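Local coordinates for multidrug resistance protein (Vibrio cholerae, PDB 1YC9) that probably serves as a trimeric outer-membrane channel through which drugs are expelled from the cell in multidrug efflux, at residues L56-Q60 and L129-E133; Q109-W115 and Y284-S290. The protein carries 1 engineered substitution. All blocks are in the same frame, centred on the assembly; numbering follows the deposited sequence.

Contact 1. Residues L56-Q60 and L129-E133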
ATOM      1  N   LEU A  56      -1.993  18.936  -7.030  1.00 20.42           N
ATOM      2  CA  LEU A  56      -1.103  20.052  -7.298  1.00 19.79           C
ATOM      3  C   LEU A  56      -1.757  21.337  -6.780  1.00 18.98           C
ATOM      4  O   LEU A  56      -1.120  22.138  -6.116  1.00 18.14           O
ATOM      5  CB  LEU A  56      -0.751  20.133  -8.801  1.00 19.86           C
ATOM      6  CG  LEU A  56       0.032  21.381  -9.204  1.00 21.43           C
ATOM      7  CD1 LEU A  56       1.330  21.478  -8.406  1.00 23.02           C
ATOM      8  CD2 LEU A  56       0.310  21.301 -10.696  1.00 24.44           C
ATOM      9  N   LYS A  57      -3.038  21.537  -7.066  1.00 19.44           N
ATOM     10  CA  LYS A  57      -3.734  22.717  -6.603  1.00 20.77           C
ATOM     11  C   LYS A  57      -3.687  22.786  -5.076  1.00 21.43           C
ATOM     12  O   LYS A  57      -3.536  23.861  -4.505  1.00 20.71           O
ATOM     13  CB  LYS A  57      -5.166  22.771  -7.147  1.00 20.57           C
ATOM     14  CG  LYS A  57      -5.983  23.976  -6.739  1.00 22.06           C
ATOM     15  CD  LYS A  57      -7.382  23.941  -7.324  1.00 25.42           C
ATOM     16  CE  LYS A  57      -8.197  25.100  -6.812  1.00 26.70           C
ATOM     17  NZ  LYS A  57      -9.520  25.239  -7.463  1.00 27.29           N
ATOM     18  N   GLY A  58      -3.762  21.640  -4.427  1.00 20.84           N
ATOM     19  CA  GLY A  58      -3.679  21.562  -2.978  1.00 19.88           C
ATOM     20  C   GLY A  58      -2.385  22.134  -2.472  1.00 19.56           C
ATOM     21  O   GLY A  58      -2.353  22.933  -1.539  1.00 19.30           O
ATOM     22  N   ALA A  59      -1.303  21.684  -3.074  1.00 18.21           N
ATOM     23  CA  ALA A  59       0.028  22.151  -2.686  1.00 19.32           C
ATOM     24  C   ALA A  59       0.164  23.667  -2.940  1.00 17.29           C
ATOM     25  O   ALA A  59       0.837  24.368  -2.187  1.00 19.10           O
ATOM     26  CB  ALA A  59       1.089  21.402  -3.457  1.00 19.23           C
ATOM     27  N   GLN A  60      -0.474  24.155  -3.999  1.00 18.78           N
ATOM     28  CA  GLN A  60      -0.505  25.580  -4.290  1.00 18.65           C
ATOM     29  C   GLN A  60      -1.200  26.349  -3.174  1.00 18.29           C
ATOM     30  O   GLN A  60      -0.711  27.357  -2.676  1.00 16.52           O
ATOM     31  CB  GLN A  60      -1.150  25.864  -5.662  1.00 19.05           C
ATOM     32  CG  GLN A  60      -0.297  25.366  -6.870  1.00 22.60           C
ATOM     33  CD  GLN A  60      -1.074  25.363  -8.186  1.00 24.74           C
ATOM     34  OE1 GLN A  60      -2.273  25.492  -8.166  1.00 23.54           O
ATOM     35  NE2 GLN A  60      -0.376  25.192  -9.313  1.00 27.66           N
ATOM     36  N   LEU A 129       5.914  22.681  -2.655  1.00 16.86           N
ATOM     37  CA  LEU A 129       5.196  22.942  -3.907  1.00 17.30           C
ATOM     38  C   LEU A 129       6.022  22.476  -5.106  1.00 16.07           C
ATOM     39  O   LEU A 129       5.504  21.906  -6.053  1.00 16.96           O
ATOM     40  CB  LEU A 129       4.842  24.421  -4.004  1.00 16.47           C
ATOM     41  CG  LEU A 129       4.209  24.858  -5.335  1.00 18.02           C
ATOM     42  CD1 LEU A 129       2.944  24.057  -5.601  1.00 19.20           C
ATOM     43  CD2 LEU A 129       3.911  26.353  -5.320  1.00 21.80           C
ATOM     44  N   ALA A 130       7.311  22.743  -5.095  1.00 16.77           N
ATOM     45  CA  ALA A 130       8.166  22.271  -6.183  1.00 17.17           C
ATOM     46  C   ALA A 130       8.160  20.762  -6.279  1.00 16.81           C
ATOM     47  O   ALA A 130       8.182  20.185  -7.368  1.00 16.55           O
ATOM     48  CB  ALA A 130       9.634  22.810  -6.056  1.00 17.64           C
ATOM     49  N   ALA A 131       8.099  20.098  -5.131  1.00 16.82           N
ATOM     50  CA  ALA A 131       7.980  18.661  -5.133  1.00 17.33           C
ATOM     51  C   ALA A 131       6.629  18.238  -5.710  1.00 17.43           C
ATOM     52  O   ALA A 131       6.570  17.275  -6.500  1.00 16.62           O
ATOM     53  CB  ALA A 131       8.197  18.093  -3.729  1.00 17.80           C
ATOM     54  N   ALA A 132       5.577  18.960  -5.339  1.00 17.57           N
ATOM     55  CA  ALA A 132       4.245  18.690  -5.890  1.00 18.10           C
ATOM     56  C   ALA A 132       4.156  18.894  -7.417  1.00 18.99           C
ATOM     57  O   ALA A 132       3.458  18.149  -8.157  1.00 18.21           O
ATOM     58  CB  ALA A 132       3.230  19.482  -5.193  1.00 18.69           C
ATOM     59  N   GLU A 133       4.887  19.886  -7.887  1.00 18.77           N
ATOM     60  CA  GLU A 133       4.959  20.142  -9.333  1.00 20.57           C
ATOM     61  C   GLU A 133       5.607  18.950 -10.046  1.00 19.65           C
ATOM     62  O   GLU A 133       5.098  18.455 -11.051  1.00 20.17           O
ATOM     63  CB  GLU A 133       5.693  21.445  -9.598  1.00 19.41           C
ATOM     64  CG  GLU A 133       4.897  22.664  -9.228  1.00 25.05           C
ATOM     65  CD  GLU A 133       5.672  23.973  -9.316  1.00 29.63           C
ATOM     66  OE1 GLU A 133       6.891  23.911  -9.533  1.00 34.37           O
ATOM     67  OE2 GLU A 133       5.040  25.044  -9.144  1.00 28.18           O
TER
HETATM   68  O   HOH W   1       2.405  25.642  -9.449  1.00 38.71           O
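Ala-59 and Ala-132 face each other across the middle of this pair, their CB atoms only 3.4 Å apart, a little tighter than usual carbon contact. They belong to helix 47-67 and helix 117-183, neighbours in the helical barrel that outer membrane factors such as TolC build below their β-barrel. Over these short segments the axes run nearly antiparallel, at 167°, and approach to 9.0 Å, close packing that the small alanines permit.

Take Leu-129 from its CB outward. CB and CG act as a stem and stand back from 56-60, and the contact is left to one methyl. With CG anti to the backbone N (chi1 174°) and chi2 at 58°, CD1 is swung in toward the other helix. There it meets Gln-60 CG at 3.7 Å, with Ala-59 CB and Leu-56 CD1 slightly farther off. Leu-56 has nearly the same torsions and answers from the other helix: its CD1 lies 3.8 Å from Glu-133 CG. The two leucines thus reach past each other in a near-twofold exchange, each methyl lodged against the aliphatic root of the other helix's polar residue.

Elsewhere, Ala-131 packs on Trp-267 and Arg-268 of helix 260-281, while Lys-57 leaves the far side of its helix, and its NZ forms a salt bridge with Glu-335 of the second subunit. At the exposed margin Gln-60 and Glu-133, both extended beyond CG, are joined through one water: Gln-60 NE2 donates to it at 2.8 Å, and it donates in turn to Glu-133 OE2 at 2.7 Å.

Contact 2. Residues Q109-W115 and Y284-S290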
ATOM      1  N   GLN A 109      -1.483  42.797  13.556  1.00 16.29           N
ATOM      2  CA  GLN A 109      -0.383  41.996  14.109  1.00 18.63           C
ATOM      3  C   GLN A 109       0.648  41.680  13.032  1.00 18.20           C
ATOM      4  O   GLN A 109       0.298  41.410  11.896  1.00 17.73           O
ATOM      5  CB  GLN A 109      -0.925  40.731  14.729  1.00 20.71           C
ATOM      6  CG  GLN A 109       0.089  39.897  15.465  1.00 28.78           C
ATOM      7  CD  GLN A 109      -0.621  39.157  16.597  1.00 38.84           C
ATOM      8  OE1 GLN A 109      -0.547  39.571  17.761  1.00 45.16           O
ATOM      9  NE2 GLN A 109      -1.409  38.163  16.237  1.00 43.16           N
ATOM     10  N   TYR A 110       1.937  41.729  13.404  1.00 18.01           N
ATOM     11  CA  TYR A 110       3.065  41.446  12.502  1.00 17.38           C
ATOM     12  C   TYR A 110       4.170  40.761  13.362  1.00 17.57           C
ATOM     13  O   TYR A 110       4.507  41.201  14.471  1.00 18.00           O
ATOM     14  CB  TYR A 110       3.619  42.734  11.815  1.00 15.84           C
ATOM     15  CG  TYR A 110       4.808  42.414  10.971  1.00 14.31           C
ATOM     16  CD1 TYR A 110       4.693  41.558   9.897  1.00 15.62           C
ATOM     17  CD2 TYR A 110       6.103  42.874  11.315  1.00 15.78           C
ATOM     18  CE1 TYR A 110       5.747  41.250   9.114  1.00 13.11           C
ATOM     19  CE2 TYR A 110       7.183  42.546  10.556  1.00 15.63           C
ATOM     20  CZ  TYR A 110       7.048  41.754   9.504  1.00 15.66           C
ATOM     21  OH  TYR A 110       8.115  41.351   8.784  1.00 20.38           O
ATOM     22  N   ASP A 111       4.647  39.653  12.859  1.00 17.64           N
ATOM     23  CA  ASP A 111       5.764  38.922  13.422  1.00 19.22           C
ATOM     24  C   ASP A 111       7.058  39.403  12.761  1.00 19.73           C
ATOM     25  O   ASP A 111       7.245  39.199  11.547  1.00 19.08           O
ATOM     26  CB  ASP A 111       5.489  37.447  13.119  1.00 21.38           C
ATOM     27  CG  ASP A 111       6.252  36.493  13.982  1.00 27.26           C
ATOM     28  OD1 ASP A 111       7.084  36.950  14.769  1.00 36.96           O
ATOM     29  OD2 ASP A 111       6.103  35.240  13.887  1.00 28.40           O
ATOM     30  N   PHE A 112       7.996  39.938  13.540  1.00 20.78           N
ATOM     31  CA  PHE A 112       9.260  40.446  12.926  1.00 23.11           C
ATOM     32  C   PHE A 112      10.244  39.545  12.190  1.00 24.41           C
ATOM     33  O   PHE A 112      10.980  40.037  11.262  1.00 28.24           O
ATOM     34  CB  PHE A 112      10.066  41.254  13.910  1.00 23.46           C
ATOM     35  CG  PHE A 112       9.574  42.627  14.088  1.00 23.34           C
ATOM     36  CD1 PHE A 112       8.879  42.978  15.239  1.00 23.48           C
ATOM     37  CD2 PHE A 112       9.802  43.607  13.116  1.00 24.36           C
ATOM     38  CE1 PHE A 112       8.477  44.284  15.453  1.00 27.54           C
ATOM     39  CE2 PHE A 112       9.334  44.881  13.280  1.00 21.95           C
ATOM     40  CZ  PHE A 112       8.690  45.242  14.457  1.00 28.15           C
ATOM     41  N   ASP A 113      10.321  38.309  12.595  1.00 23.35           N
ATOM     42  CA  ASP A 113      11.200  37.279  11.969  1.00 22.90           C
ATOM     43  C   ASP A 113      12.700  37.531  12.032  1.00 20.36           C
ATOM     44  O   ASP A 113      13.400  37.250  11.092  1.00 19.15           O
ATOM     45  CB  ASP A 113      10.786  36.961  10.519  1.00 21.77           C
ATOM     46  CG  ASP A 113      11.117  35.527  10.140  1.00 23.08           C
ATOM     47  OD1 ASP A 113      11.220  34.692  11.074  1.00 21.75           O
ATOM     48  OD2 ASP A 113      11.277  35.160   8.973  1.00 20.61           O
ATOM     49  N   PHE A 114      13.201  37.966  13.176  1.00 21.50           N
ATOM     50  CA  PHE A 114      14.659  38.249  13.302  1.00 22.18           C
ATOM     51  C   PHE A 114      15.608  37.102  13.070  1.00 23.24           C
ATOM     52  O   PHE A 114      16.775  37.299  12.674  1.00 23.76           O
ATOM     53  CB  PHE A 114      14.940  38.834  14.673  1.00 23.43           C
ATOM     54  CG  PHE A 114      14.578  40.259  14.757  1.00 27.99           C
ATOM     55  CD1 PHE A 114      13.526  40.681  15.517  1.00 31.99           C
ATOM     56  CD2 PHE A 114      15.266  41.192  13.989  1.00 38.20           C
ATOM     57  CE1 PHE A 114      13.179  42.042  15.574  1.00 35.37           C
ATOM     58  CE2 PHE A 114      14.905  42.545  14.028  1.00 39.37           C
ATOM     59  CZ  PHE A 114      13.851  42.948  14.833  1.00 37.22           C
ATOM     60  N   TRP A 115      15.147  35.881  13.326  1.00 22.63           N
ATOM     61  CA  TRP A 115      15.994  34.716  13.125  1.00 21.74           C
ATOM     62  C   TRP A 115      15.696  33.922  11.865  1.00 22.47           C
ATOM     63  O   TRP A 115      16.301  32.871  11.612  1.00 22.55           O
ATOM     64  CB  TRP A 115      15.927  33.821  14.377  1.00 22.15           C
ATOM     65  CG  TRP A 115      15.935  34.627  15.520  1.00 24.92           C
ATOM     66  CD1 TRP A 115      14.849  35.002  16.266  1.00 29.47           C
ATOM     67  CD2 TRP A 115      17.056  35.294  16.080  1.00 29.79           C
ATOM     68  NE1 TRP A 115      15.238  35.885  17.237  1.00 29.71           N
ATOM     69  CE2 TRP A 115      16.593  36.055  17.157  1.00 28.77           C
ATOM     70  CE3 TRP A 115      18.416  35.295  15.796  1.00 35.51           C
ATOM     71  CZ2 TRP A 115      17.434  36.812  17.946  1.00 34.50           C
ATOM     72  CZ3 TRP A 115      19.250  36.053  16.571  1.00 38.07           C
ATOM     73  CH2 TRP A 115      18.766  36.783  17.646  1.00 36.09           C
ATOM     74  N   TYR A 284      15.138  30.909  20.039  1.00 19.92           N
ATOM     75  CA  TYR A 284      15.473  32.308  20.041  1.00 19.91           C
ATOM     76  C   TYR A 284      14.255  33.191  20.317  1.00 20.49           C
ATOM     77  O   TYR A 284      13.122  32.709  20.235  1.00 18.48           O
ATOM     78  CB  TYR A 284      16.114  32.681  18.696  1.00 19.91           C
ATOM     79  CG  TYR A 284      17.487  32.080  18.567  1.00 24.33           C
ATOM     80  CD1 TYR A 284      17.646  30.743  18.272  1.00 27.68           C
ATOM     81  CD2 TYR A 284      18.650  32.880  18.744  1.00 29.74           C
ATOM     82  CE1 TYR A 284      18.907  30.177  18.159  1.00 32.67           C
ATOM     83  CE2 TYR A 284      19.920  32.319  18.645  1.00 32.25           C
ATOM     84  CZ  TYR A 284      20.036  30.965  18.333  1.00 34.62           C
ATOM     85  OH  TYR A 284      21.267  30.343  18.223  1.00 42.12           O
ATOM     86  N   PRO A 285      14.506  34.425  20.733  1.00 21.40           N
ATOM     87  CA  PRO A 285      13.408  35.315  21.084  1.00 22.52           C
ATOM     88  C   PRO A 285      12.477  35.560  19.901  1.00 24.55           C
ATOM     89  O   PRO A 285      12.938  35.709  18.794  1.00 26.64           O
ATOM     90  CB  PRO A 285      14.094  36.584  21.543  1.00 22.95           C
ATOM     91  CG  PRO A 285      15.582  36.287  21.750  1.00 23.17           C
ATOM     92  CD  PRO A 285      15.840  35.035  20.991  1.00 20.43           C
ATOM     93  N   ASP A 286      11.190  35.502  20.133  1.00 23.60           N
ATOM     94  CA  ASP A 286      10.223  35.895  19.127  1.00 23.53           C
ATOM     95  C   ASP A 286       9.752  37.331  19.328  1.00 21.00           C
ATOM     96  O   ASP A 286       9.241  37.670  20.378  1.00 18.54           O
ATOM     97  CB  ASP A 286       9.060  34.949  19.252  1.00 26.02           C
ATOM     98  CG  ASP A 286       8.381  34.771  17.974  1.00 30.39           C
ATOM     99  OD1 ASP A 286       8.063  33.601  17.585  1.00 31.65           O
ATOM    100  OD2 ASP A 286       8.185  35.809  17.277  1.00 34.68           O
ATOM    101  N   VAL A 287       9.907  38.203  18.294  1.00 20.02           N
ATOM    102  CA  VAL A 287       9.589  39.602  18.437  1.00 19.92           C
ATOM    103  C   VAL A 287       8.391  39.899  17.499  1.00 20.26           C
ATOM    104  O   VAL A 287       8.417  39.505  16.331  1.00 17.84           O
ATOM    105  CB  VAL A 287      10.741  40.539  18.088  1.00 21.82           C
ATOM    106  CG1 VAL A 287      10.319  42.005  18.326  1.00 24.04           C
ATOM    107  CG2 VAL A 287      11.974  40.207  18.906  1.00 24.97           C
ATOM    108  N   THR A 288       7.343  40.478  18.070  1.00 19.00           N
ATOM    109  CA  THR A 288       6.085  40.694  17.350  1.00 19.86           C
ATOM    110  C   THR A 288       5.761  42.170  17.489  1.00 19.98           C
ATOM    111  O   THR A 288       6.432  42.922  18.243  1.00 22.85           O
ATOM    112  CB  THR A 288       4.975  39.795  17.886  1.00 21.22           C
ATOM    113  OG1 THR A 288       4.965  39.942  19.305  1.00 26.31           O
ATOM    114  CG2 THR A 288       5.276  38.317  17.643  1.00 19.52           C
ATOM    115  N   LEU A 289       4.858  42.647  16.644  1.00 18.44           N
ATOM    116  CA  LEU A 289       4.378  43.982  16.728  1.00 17.42           C
ATOM    117  C   LEU A 289       2.843  43.881  16.659  1.00 17.35           C
ATOM    118  O   LEU A 289       2.297  43.091  15.851  1.00 17.94           O
ATOM    119  CB  LEU A 289       4.879  44.786  15.549  1.00 18.44           C
ATOM    120  CG  LEU A 289       4.500  46.250  15.472  1.00 19.40           C
ATOM    121  CD1 LEU A 289       5.186  47.143  16.458  1.00 17.06           C
ATOM    122  CD2 LEU A 289       4.954  46.696  14.039  1.00 21.35           C
ATOM    123  N   SER A 290       2.181  44.612  17.546  1.00 16.22           N
ATOM    124  CA  SER A 290       0.711  44.653  17.589  1.00 17.21           C
ATOM    125  C   SER A 290       0.281  46.089  17.655  1.00 14.85           C
ATOM    126  O   SER A 290       0.976  46.964  18.178  1.00 15.69           O
ATOM    127  CB  SER A 290       0.160  43.938  18.884  1.00 17.09           C
ATOM    128  OG  SER A 290       0.434  42.570  18.712  1.00 26.09           O
TER
HETATM  129  O   HOH W   2      11.348  37.512  15.697  1.00 14.51           O
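The indole of Trp-115 has Tyr-284 CB over one face and Phe-114 CB over the opposite face. Its CG lies anti to the carbonyl carbon, which brings the indole over Tyr-284 CB for a CH-pi contact, 3.5 Å from the centroid of the five-membered ring and 6° off its normal. At the indole edge NE1 donates to Pro-285 O over 2.8 Å, in the carbonyl plane but bent, with 131° at the hydrogen. Phe-112 carries Tyr-110 CD2 over one face and Thr-288 O at its edge, while its CD1 comes obliquely to Val-287 CG1 at 3.5 Å. Phe-114 turns its edge to Val-287 CB.

Next to these rings, before the loop, strands 98-111 and 286-298 pair antiparallel, as the second and third strands of the four this chain gives to the outer-membrane β-barrel. Tyr-110 and Leu-289 form a hydrogen-bonded pair, Leu-289 N reaching Tyr-110 O at 2.6 Å, and Phe-112 N extends the ladder to Val-287 O. Beyond it a water accepts from Phe-114 N and from Val-287 N.

Asp-111 OD1 sits 3.0 Å from Asp-286 OD2, the carboxylate planes 18° apart. Such closeness probably raises the pKa of one acid; Lys-117, salt-bridged to Asp-286 OD1, probably offsets part of the repulsion, and Asn-118 donates to Asp-111 OD2.

From the N terminus the chain passes helix 33-44, then runs along helix 47-67, makes the hairpin of strands 73-84 and 98-111, and turns into helix 117-183. Contact 1 closes that loop of 68 residues by setting the incoming helix beside the outgoing one. Segment 109-115 of contact 2 lies inside the loop, at the exit of the hairpin, but its partner 284-290 comes much later, after helices 189-223 and 260-281. The two closures therefore cross. Contact 2 joins the first hairpin to the second, formed by strands 286-298 and 309-322, where barrel meets helices. The contacts do not touch: their centres are 28 Å apart, their nearest atoms about 18 Å.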